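Long-range contact in transcriptional repressor (Vibrio fischeri, PDB 3KV1), which is a SorC-family regulator that probably binds a sugar-like effector and DNA to control transcription: residues L143-I156 / L213-M227. Residues are numbered along the deposited sequence; the frame is centred on the assembly and turned at random. Where two conformers were deposited one is given.
Sequences LSQARKAEFALVGI and LEMEDLRQIPNVVAM
L213 meets helix 143-147 through its two methyls: CD1 lies 4.1 Å from CB of A146, and CD2 faces L143, whose side chain runs past it in the opposite direction. Within the first turn of helix 215-219, D217 forms a salt bridge with R147, NE to OD1 2.9 Å. The oxygen sits near the guanidinium plane, but NE comes from above the carboxylate, the two planes being 50° apart. The other oxygen, OD2, accepts the backbone N of E214 at the N-cap position, which fixes the rotation of the acid. L218 CD2 reaches CB of A152, 3.8 Å away, and joins the short helix to the sheet.

In the conformer given, Q220 then binds two backbone carbonyls with one amide nitrogen: NE2 donates to O of R147 (2.7 Å), the last residue of the partner helix, and to O of its own D217. Its chain can fold back this way because CG stands between backbone N and carbonyl carbon (chi1 58°) and chi2 bends as well. I221 packs between helix 143-147 and strand 151-156, CD1 against A146 O and A152 CB, CG2 against the backbone of A149 and F151.

At N223 the strands join. Its ND2 lies over one face of the F151 ring, offset toward the rim, while donating to E150 O; its OD1 is held by K23. From here the bonds are regular, A152 N to N223 O, V225 N to A152 O, and V154 N to V225 O, the last nearly straight. In the conformer given, the selenium of selenomethionine M227 lies 3.6 Å from L153 CD1, on the side covered by helix 34-52; A152, V154, V224 and A226 pack on the other. Two neighbouring parallel strands, 14° apart and each preceded by a helix, are characteristic of the Rossmann-like alpha/beta core of SorC sugar-binding domains.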
ATOM      1  N   LEU A 143      11.202   4.474  -2.971  1.00 23.15           N
ATOM      2  CA  LEU A 143      12.299   3.797  -3.667  1.00 24.84           C
ATOM      3  C   LEU A 143      13.650   4.194  -3.068  1.00 24.07           C
ATOM      4  O   LEU A 143      14.565   3.374  -3.000  1.00 24.20           O
ATOM      5  CB  LEU A 143      12.277   4.087  -5.167  1.00 29.01           C
ATOM      6  CG  LEU A 143      11.145   3.447  -5.953  1.00 32.47           C
ATOM      7  CD1 LEU A 143      11.352   3.769  -7.434  1.00 38.51           C
ATOM      8  CD2 LEU A 143      11.134   1.943  -5.714  1.00 40.27           C
ATOM      9  N   SER A 144      13.778   5.443  -2.623  0.54 28.12           N
ATOM     10  CA  SER A 144      15.004   5.865  -1.948  0.54 27.91           C
ATOM     11  C   SER A 144      15.182   5.151  -0.612  0.54 27.56           C
ATOM     12  O   SER A 144      16.296   4.760  -0.264  0.54 24.62           O
ATOM     13  CB  SER A 144      15.077   7.384  -1.770  0.54 30.17           C
ATOM     14  OG  SER A 144      15.455   8.005  -2.981  0.54 31.67           O
ATOM     15  N   GLN A 145      14.093   4.961   0.124  1.00 24.20           N
ATOM     16  CA  GLN A 145      14.176   4.186   1.366  1.00 25.22           C
ATOM     17  C   GLN A 145      14.610   2.734   1.086  1.00 22.74           C
ATOM     18  O   GLN A 145      15.399   2.130   1.828  1.00 22.63           O
ATOM     19  CB  GLN A 145      12.849   4.199   2.140  1.00 24.36           C
ATOM     20  CG  GLN A 145      12.494   5.586   2.708  1.00 29.19           C
ATOM     21  CD  GLN A 145      13.670   6.239   3.430  1.00 40.38           C
ATOM     22  OE1 GLN A 145      14.133   7.324   3.043  1.00 48.11           O
ATOM     23  NE2 GLN A 145      14.175   5.573   4.475  1.00 39.33           N
ATOM     24  N   ALA A 146      14.121   2.168  -0.003  1.00 21.31           N
ATOM     25  CA  ALA A 146      14.447   0.777  -0.266  1.00 23.62           C
ATOM     26  C   ALA A 146      15.911   0.696  -0.691  1.00 23.24           C
ATOM     27  O   ALA A 146      16.610  -0.244  -0.352  1.00 21.71           O
ATOM     28  CB  ALA A 146      13.514   0.190  -1.354  1.00 20.61           C
ATOM     29  N   ARG A 147      16.393   1.716  -1.401  1.00 20.87           N
ATOM     30  CA  ARG A 147      17.750   1.717  -1.960  1.00 26.32           C
ATOM     31  C   ARG A 147      18.748   1.787  -0.820  1.00 22.88           C
ATOM     32  O   ARG A 147      19.868   1.265  -0.904  1.00 23.38           O
ATOM     33  CB  ARG A 147      17.870   2.985  -2.825  1.00 33.08           C
ATOM     34  CG  ARG A 147      19.003   3.085  -3.783  1.00 44.66           C
ATOM     35  CD  ARG A 147      18.757   4.302  -4.705  1.00 35.28           C
ATOM     36  NE  ARG A 147      17.691   4.031  -5.679  1.00 41.20           N
ATOM     37  CZ  ARG A 147      16.639   4.827  -5.891  1.00 46.63           C
ATOM     38  NH1 ARG A 147      16.492   5.938  -5.178  1.00 42.29           N
ATOM     39  NH2 ARG A 147      15.734   4.510  -6.817  1.00 47.82           N
ATOM     40  N   LYS A 148      18.320   2.434   0.258  1.00 22.84           N
ATOM     41  CA  LYS A 148      19.161   2.671   1.411  1.00 22.64           C
ATOM     42  C   LYS A 148      19.011   1.573   2.472  1.00 21.32           C
ATOM     43  O   LYS A 148      19.463   1.729   3.600  1.00 23.44           O
ATOM     44  CB  LYS A 148      18.802   4.063   2.009  1.00 42.47           C
ATOM     45  CG  LYS A 148      19.588   4.458   3.248  1.00 49.09           C
ATOM     46  CD  LYS A 148      19.065   5.746   3.912  1.00 47.85           C
ATOM     47  CE  LYS A 148      19.726   5.987   5.295  1.00 38.21           C
ATOM     48  NZ  LYS A 148      21.153   6.536   5.186  1.00 42.78           N
ATOM     49  N   ALA A 149      18.360   0.449   2.139  1.00 19.10           N
ATOM     50  CA  ALA A 149      18.179  -0.612   3.121  1.00 21.13           C
ATOM     51  C   ALA A 149      19.472  -1.395   3.351  1.00 17.76           C
ATOM     52  O   ALA A 149      20.291  -1.560   2.450  1.00 21.41           O
ATOM     53  CB  ALA A 149      17.077  -1.597   2.643  1.00 21.98           C
ATOM     54  N   GLU A 150      19.600  -1.924   4.558  1.00 19.83           N
ATOM     55  CA  GLU A 150      20.697  -2.813   4.914  1.00 20.01           C
ATOM     56  C   GLU A 150      20.580  -4.194   4.229  1.00 19.52           C
ATOM     57  O   GLU A 150      21.577  -4.820   3.960  1.00 18.50           O
ATOM     58  CB  GLU A 150      20.697  -3.032   6.446  1.00 21.93           C
ATOM     59  CG  GLU A 150      21.170  -1.800   7.304  1.00 24.70           C
ATOM     60  CD  GLU A 150      20.057  -0.821   7.657  1.00 22.98           C
ATOM     61  OE1 GLU A 150      20.283   0.023   8.553  1.00 24.61           O
ATOM     62  OE2 GLU A 150      18.944  -0.901   7.084  1.00 23.66           O
ATOM     63  N   PHE A 151      19.351  -4.674   4.033  1.00 17.41           N
ATOM     64  CA  PHE A 151      19.089  -5.991   3.437  1.00 17.66           C
ATOM     65  C   PHE A 151      18.147  -5.871   2.263  1.00 15.07           C
ATOM     66  O   PHE A 151      17.359  -4.930   2.213  1.00 16.20           O
ATOM     67  CB  PHE A 151      18.367  -6.913   4.433  1.00 18.89           C
ATOM     68  CG  PHE A 151      19.133  -7.137   5.713  1.00 21.37           C
ATOM     69  CD1 PHE A 151      19.035  -6.205   6.771  1.00 22.24           C
ATOM     70  CD2 PHE A 151      19.911  -8.282   5.867  1.00 22.67           C
ATOM     71  CE1 PHE A 151      19.741  -6.396   7.946  1.00 18.59           C
ATOM     72  CE2 PHE A 151      20.633  -8.485   7.058  1.00 23.69           C
ATOM     73  CZ  PHE A 151      20.528  -7.534   8.094  1.00 18.85           C
ATOM     74  N   ALA A 152      18.178  -6.879   1.368  1.00 18.32           N
ATOM     75  CA  ALA A 152      17.096  -7.060   0.400  1.00 16.91           C
ATOM     76  C   ALA A 152      16.691  -8.516   0.483  1.00 16.27           C
ATOM     77  O   ALA A 152      17.542  -9.386   0.712  1.00 19.47           O
ATOM     78  CB  ALA A 152      17.552  -6.688  -1.051  1.00 17.49           C
ATOM     79  N   LEU A 153      15.406  -8.794   0.336  1.00 15.36           N
ATOM     80  CA  LEU A 153      14.944 -10.170   0.383  1.00 15.90           C
ATOM     81  C   LEU A 153      14.273 -10.413  -0.975  1.00 16.64           C
ATOM     82  O   LEU A 153      13.232  -9.841  -1.279  1.00 18.66           O
ATOM     83  CB  LEU A 153      13.984 -10.305   1.570  1.00 19.08           C
ATOM     84  CG  LEU A 153      13.334 -11.659   1.760  1.00 24.72           C
ATOM     85  CD1 LEU A 153      14.437 -12.673   2.141  1.00 32.88           C
ATOM     86  CD2 LEU A 153      12.324 -11.493   2.884  1.00 22.61           C
ATOM     87  N   VAL A 154      14.916 -11.195  -1.834  1.00 16.44           N
ATOM     88  CA  VAL A 154      14.390 -11.326  -3.189  1.00 16.95           C
ATOM     89  C   VAL A 154      14.410 -12.774  -3.649  1.00 18.50           C
ATOM     90  O   VAL A 154      15.245 -13.577  -3.193  1.00 19.93           O
ATOM     91  CB  VAL A 154      15.230 -10.474  -4.163  1.00 17.94           C
ATOM     92  CG1 VAL A 154      14.980  -8.964  -3.945  1.00 23.43           C
ATOM     93  CG2 VAL A 154      16.749 -10.825  -4.026  1.00 20.74           C
ATOM     94  N   GLY A 155      13.514 -13.110  -4.563  1.00 17.45           N
ATOM     95  CA  GLY A 155      13.532 -14.446  -5.138  1.00 17.79           C
ATOM     96  C   GLY A 155      14.210 -14.362  -6.484  1.00 18.51           C
ATOM     97  O   GLY A 155      14.274 -13.279  -7.082  1.00 18.52           O
ATOM     98  N   ILE A 156      14.731 -15.488  -6.984  1.00 19.88           N
ATOM     99  CA  ILE A 156      15.264 -15.507  -8.347  1.00 16.88           C
ATOM    100  C   ILE A 156      14.239 -16.284  -9.166  1.00 20.10           C
ATOM    101  O   ILE A 156      13.980 -17.465  -8.882  1.00 23.76           O
ATOM    102  CB  ILE A 156      16.613 -16.241  -8.421  1.00 18.62           C
ATOM    103  CG1 ILE A 156      17.620 -15.585  -7.465  1.00 21.59           C
ATOM    104  CG2 ILE A 156      17.130 -16.277  -9.908  1.00 22.37           C
ATOM    105  CD1 ILE A 156      18.919 -16.423  -7.244  1.00 28.72           C
ATOM    106  N   LEU A 213      12.774  -1.175  -7.828  1.00 20.10           N
ATOM    107  CA  LEU A 213      14.242  -1.053  -7.891  1.00 22.41           C
ATOM    108  C   LEU A 213      14.867  -1.656  -9.148  1.00 22.54           C
ATOM    109  O   LEU A 213      14.205  -2.339  -9.930  1.00 22.71           O
ATOM    110  CB  LEU A 213      14.884  -1.720  -6.673  1.00 21.25           C
ATOM    111  CG  LEU A 213      14.603  -1.102  -5.292  1.00 22.96           C
ATOM    112  CD1 LEU A 213      15.430  -1.880  -4.290  1.00 27.35           C
ATOM    113  CD2 LEU A 213      14.956   0.392  -5.257  1.00 24.32           C
ATOM    114  N   GLU A 214      16.152  -1.374  -9.350  1.00 23.43           N
ATOM    115  CA  GLU A 214      16.907  -1.975 -10.454  1.00 24.68           C
ATOM    116  C   GLU A 214      18.191  -2.638  -9.965  1.00 24.85           C
ATOM    117  O   GLU A 214      18.559  -2.544  -8.787  1.00 24.04           O
ATOM    118  CB  GLU A 214      17.230  -0.929 -11.530  1.00 29.86           C
ATOM    119  CG  GLU A 214      18.046   0.241 -11.026  1.00 33.74           C
ATOM    120  CD  GLU A 214      18.331   1.262 -12.117  1.00 49.27           C
ATOM    121  OE1 GLU A 214      17.501   2.172 -12.311  1.00 49.88           O
ATOM    122  OE2 GLU A 214      19.379   1.147 -12.787  1.00 55.00           O
HETATM  123  N   MSE A 215      18.870  -3.314 -10.887  1.00 24.85           N
HETATM  124  CA  MSE A 215      20.063  -4.099 -10.536  1.00 22.21           C
HETATM  125  C   MSE A 215      21.131  -3.260  -9.832  1.00 23.66           C
HETATM  126  O   MSE A 215      21.732  -3.703  -8.861  1.00 24.59           O
HETATM  127  CB  MSE A 215      20.682  -4.726 -11.794  1.00 24.26           C
HETATM  128  CG  MSE A 215      21.693  -5.784 -11.432  1.00 27.00           C
HETATM  129 SE   MSE A 215      20.733  -7.355 -10.834  0.63 29.74          SE
HETATM  130  CE  MSE A 215      19.741  -7.782 -12.450  1.00 36.84           C
ATOM    131  N   GLU A 216      21.357  -2.044 -10.303  1.00 23.89           N
ATOM    132  CA  GLU A 216      22.370  -1.201  -9.668  1.00 29.95           C
ATOM    133  C   GLU A 216      22.041  -0.856  -8.208  1.00 30.06           C
ATOM    134  O   GLU A 216      22.938  -0.630  -7.398  1.00 32.11           O
ATOM    135  CB  GLU A 216      22.608   0.070 -10.476  1.00 36.19           C
ATOM    136  CG  GLU A 216      23.892   0.785 -10.109  1.00 47.81           C
ATOM    137  CD  GLU A 216      25.152  -0.051 -10.370  1.00 53.05           C
ATOM    138  OE1 GLU A 216      25.120  -0.996 -11.196  1.00 54.62           O
ATOM    139  OE2 GLU A 216      26.188   0.247  -9.743  1.00 57.54           O
ATOM    140  N   ASP A 217      20.756  -0.783  -7.875  1.00 26.33           N
ATOM    141  CA  ASP A 217      20.372  -0.563  -6.481  1.00 25.24           C
ATOM    142  C   ASP A 217      20.769  -1.772  -5.668  1.00 26.78           C
ATOM    143  O   ASP A 217      21.318  -1.636  -4.577  1.00 24.09           O
ATOM    144  CB  ASP A 217      18.867  -0.344  -6.332  1.00 23.79           C
ATOM    145  CG  ASP A 217      18.369   0.855  -7.120  1.00 33.06           C
ATOM    146  OD1 ASP A 217      19.051   1.911  -7.135  1.00 34.43           O
ATOM    147  OD2 ASP A 217      17.294   0.729  -7.735  1.00 30.25           O
ATOM    148  N   LEU A 218      20.486  -2.972  -6.175  1.00 21.19           N
ATOM    149  CA  LEU A 218      20.839  -4.169  -5.424  1.00 19.93           C
ATOM    150  C   LEU A 218      22.362  -4.253  -5.261  1.00 22.24           C
ATOM    151  O   LEU A 218      22.862  -4.784  -4.263  1.00 23.03           O
ATOM    152  CB  LEU A 218      20.341  -5.464  -6.129  1.00 19.28           C
ATOM    153  CG  LEU A 218      18.839  -5.752  -6.106  1.00 24.33           C
ATOM    154  CD1 LEU A 218      18.498  -7.082  -6.885  1.00 21.03           C
ATOM    155  CD2 LEU A 218      18.296  -5.825  -4.667  1.00 26.49           C
ATOM    156  N   ARG A 219      23.111  -3.738  -6.231  1.00 24.83           N
ATOM    157  CA  ARG A 219      24.567  -3.866  -6.155  1.00 25.14           C
ATOM    158  C   ARG A 219      25.107  -3.100  -4.930  1.00 26.69           C
ATOM    159  O   ARG A 219      26.147  -3.467  -4.369  1.00 31.54           O
ATOM    160  CB  ARG A 219      25.228  -3.347  -7.431  1.00 28.08           C
ATOM    161  CG  ARG A 219      26.699  -3.748  -7.615  1.00 33.68           C
ATOM    162  CD  ARG A 219      27.250  -3.298  -9.011  1.00 32.94           C
ATOM    163  NE  ARG A 219      26.463  -3.872 -10.104  1.00 33.71           N
ATOM    164  CZ  ARG A 219      26.458  -5.165 -10.414  1.00 34.11           C
ATOM    165  NH1 ARG A 219      27.258  -6.015  -9.760  1.00 36.48           N
ATOM    166  NH2 ARG A 219      25.686  -5.609 -11.401  1.00 37.46           N
ATOM    167  N   GLN A 220      24.416  -2.034  -4.534  0.63 25.58           N
ATOM    168  CA  GLN A 220      24.859  -1.235  -3.385  0.63 26.86           C
ATOM    169  C   GLN A 220      24.080  -1.482  -2.084  0.63 25.66           C
ATOM    170  O   GLN A 220      24.262  -0.751  -1.131  0.63 23.11           O
ATOM    171  CB  GLN A 220      24.889   0.273  -3.709  0.63 29.69           C
ATOM    172  CG  GLN A 220      23.551   0.877  -4.168  0.63 27.79           C
ATOM    173  CD  GLN A 220      22.591   1.205  -3.024  0.63 32.65           C
ATOM    174  OE1 GLN A 220      22.969   1.884  -2.063  0.63 37.24           O
ATOM    175  NE2 GLN A 220      21.328   0.775  -3.150  0.63 20.79           N
ATOM    176  N   ILE A 221      23.233  -2.511  -2.038  1.00 19.27           N
ATOM    177  CA  ILE A 221      22.587  -2.897  -0.787  1.00 21.19           C
ATOM    178  C   ILE A 221      23.545  -3.894  -0.104  1.00 22.54           C
ATOM    179  O   ILE A 221      23.989  -4.846  -0.723  1.00 22.45           O
ATOM    180  CB  ILE A 221      21.170  -3.511  -1.038  1.00 21.83           C
ATOM    181  CG1 ILE A 221      20.187  -2.378  -1.397  1.00 20.26           C
ATOM    182  CG2 ILE A 221      20.676  -4.323   0.181  1.00 20.28           C
ATOM    183  CD1 ILE A 221      18.770  -2.864  -1.669  1.00 23.19           C
ATOM    184  N   PRO A 222      23.875  -3.656   1.182  1.00 20.22           N
ATOM    185  CA  PRO A 222      24.931  -4.492   1.803  1.00 19.50           C
ATOM    186  C   PRO A 222      24.616  -5.984   1.877  1.00 24.03           C
ATOM    187  O   PRO A 222      25.539  -6.786   1.804  1.00 25.02           O
ATOM    188  CB  PRO A 222      25.007  -3.940   3.238  1.00 21.61           C
ATOM    189  CG  PRO A 222      24.536  -2.516   3.118  1.00 26.78           C
ATOM    190  CD  PRO A 222      23.493  -2.508   2.020  1.00 25.28           C
ATOM    191  N   ASN A 223      23.350  -6.360   2.048  1.00 19.84           N
ATOM    192  CA  ASN A 223      23.033  -7.753   2.271  1.00 18.13           C
ATOM    193  C   ASN A 223      21.842  -8.211   1.432  1.00 20.36           C
ATOM    194  O   ASN A 223      20.713  -8.252   1.940  1.00 21.05           O
ATOM    195  CB  ASN A 223      22.709  -8.004   3.756  1.00 19.78           C
ATOM    196  CG  ASN A 223      23.885  -7.682   4.670  1.00 22.38           C
ATOM    197  OD1 ASN A 223      24.884  -8.394   4.675  1.00 24.27           O
ATOM    198  ND2 ASN A 223      23.788  -6.582   5.387  1.00 22.08           N
ATOM    199  N   VAL A 224      22.113  -8.542   0.177  1.00 19.48           N
ATOM    200  CA  VAL A 224      21.080  -9.029  -0.740  1.00 19.71           C
ATOM    201  C   VAL A 224      20.949 -10.520  -0.493  1.00 16.82           C
ATOM    202  O   VAL A 224      21.889 -11.298  -0.713  1.00 18.97           O
ATOM    203  CB  VAL A 224      21.475  -8.715  -2.187  1.00 17.73           C
ATOM    204  CG1 VAL A 224      20.538  -9.377  -3.181  1.00 20.92           C
ATOM    205  CG2 VAL A 224      21.502  -7.144  -2.383  1.00 20.16           C
ATOM    206  N   VAL A 225      19.787 -10.909   0.016  1.00 17.97           N
ATOM    207  CA  VAL A 225      19.514 -12.307   0.305  1.00 16.61           C
ATOM    208  C   VAL A 225      18.614 -12.815  -0.816  1.00 20.59           C
ATOM    209  O   VAL A 225      17.479 -12.339  -0.969  1.00 21.30           O
ATOM    210  CB  VAL A 225      18.702 -12.442   1.600  1.00 20.10           C
ATOM    211  CG1 VAL A 225      18.347 -13.942   1.827  1.00 21.28           C
ATOM    212  CG2 VAL A 225      19.464 -11.823   2.800  1.00 22.40           C
ATOM    213  N   ALA A 226      19.109 -13.779  -1.573  1.00 18.88           N
ATOM    214  CA  ALA A 226      18.388 -14.245  -2.761  1.00 19.70           C
ATOM    215  C   ALA A 226      18.035 -15.713  -2.561  1.00 23.48           C
ATOM    216  O   ALA A 226      18.852 -16.535  -2.104  1.00 22.44           O
ATOM    217  CB  ALA A 226      19.227 -14.052  -4.023  1.00 22.75           C
HETATM  218  N   MSE A 227      16.838 -16.062  -3.006  0.56 19.98           N
HETATM  219  CA  MSE A 227      16.256 -17.332  -2.656  0.56 19.06           C
HETATM  220  C   MSE A 227      15.711 -18.070  -3.890  0.56 20.70           C
HETATM  221  O   MSE A 227      14.932 -17.507  -4.648  0.56 19.66           O
HETATM  222  CB  MSE A 227      15.131 -17.048  -1.656  0.56 16.35           C
HETATM  223  CG  MSE A 227      15.532 -16.109  -0.499  0.56 19.25           C
HETATM  224 SE   MSE A 227      13.903 -15.911   0.562  0.56 34.82          SE
HETATM  225  CE  MSE A 227      13.466 -17.916   0.608  0.56 23.15           C
TER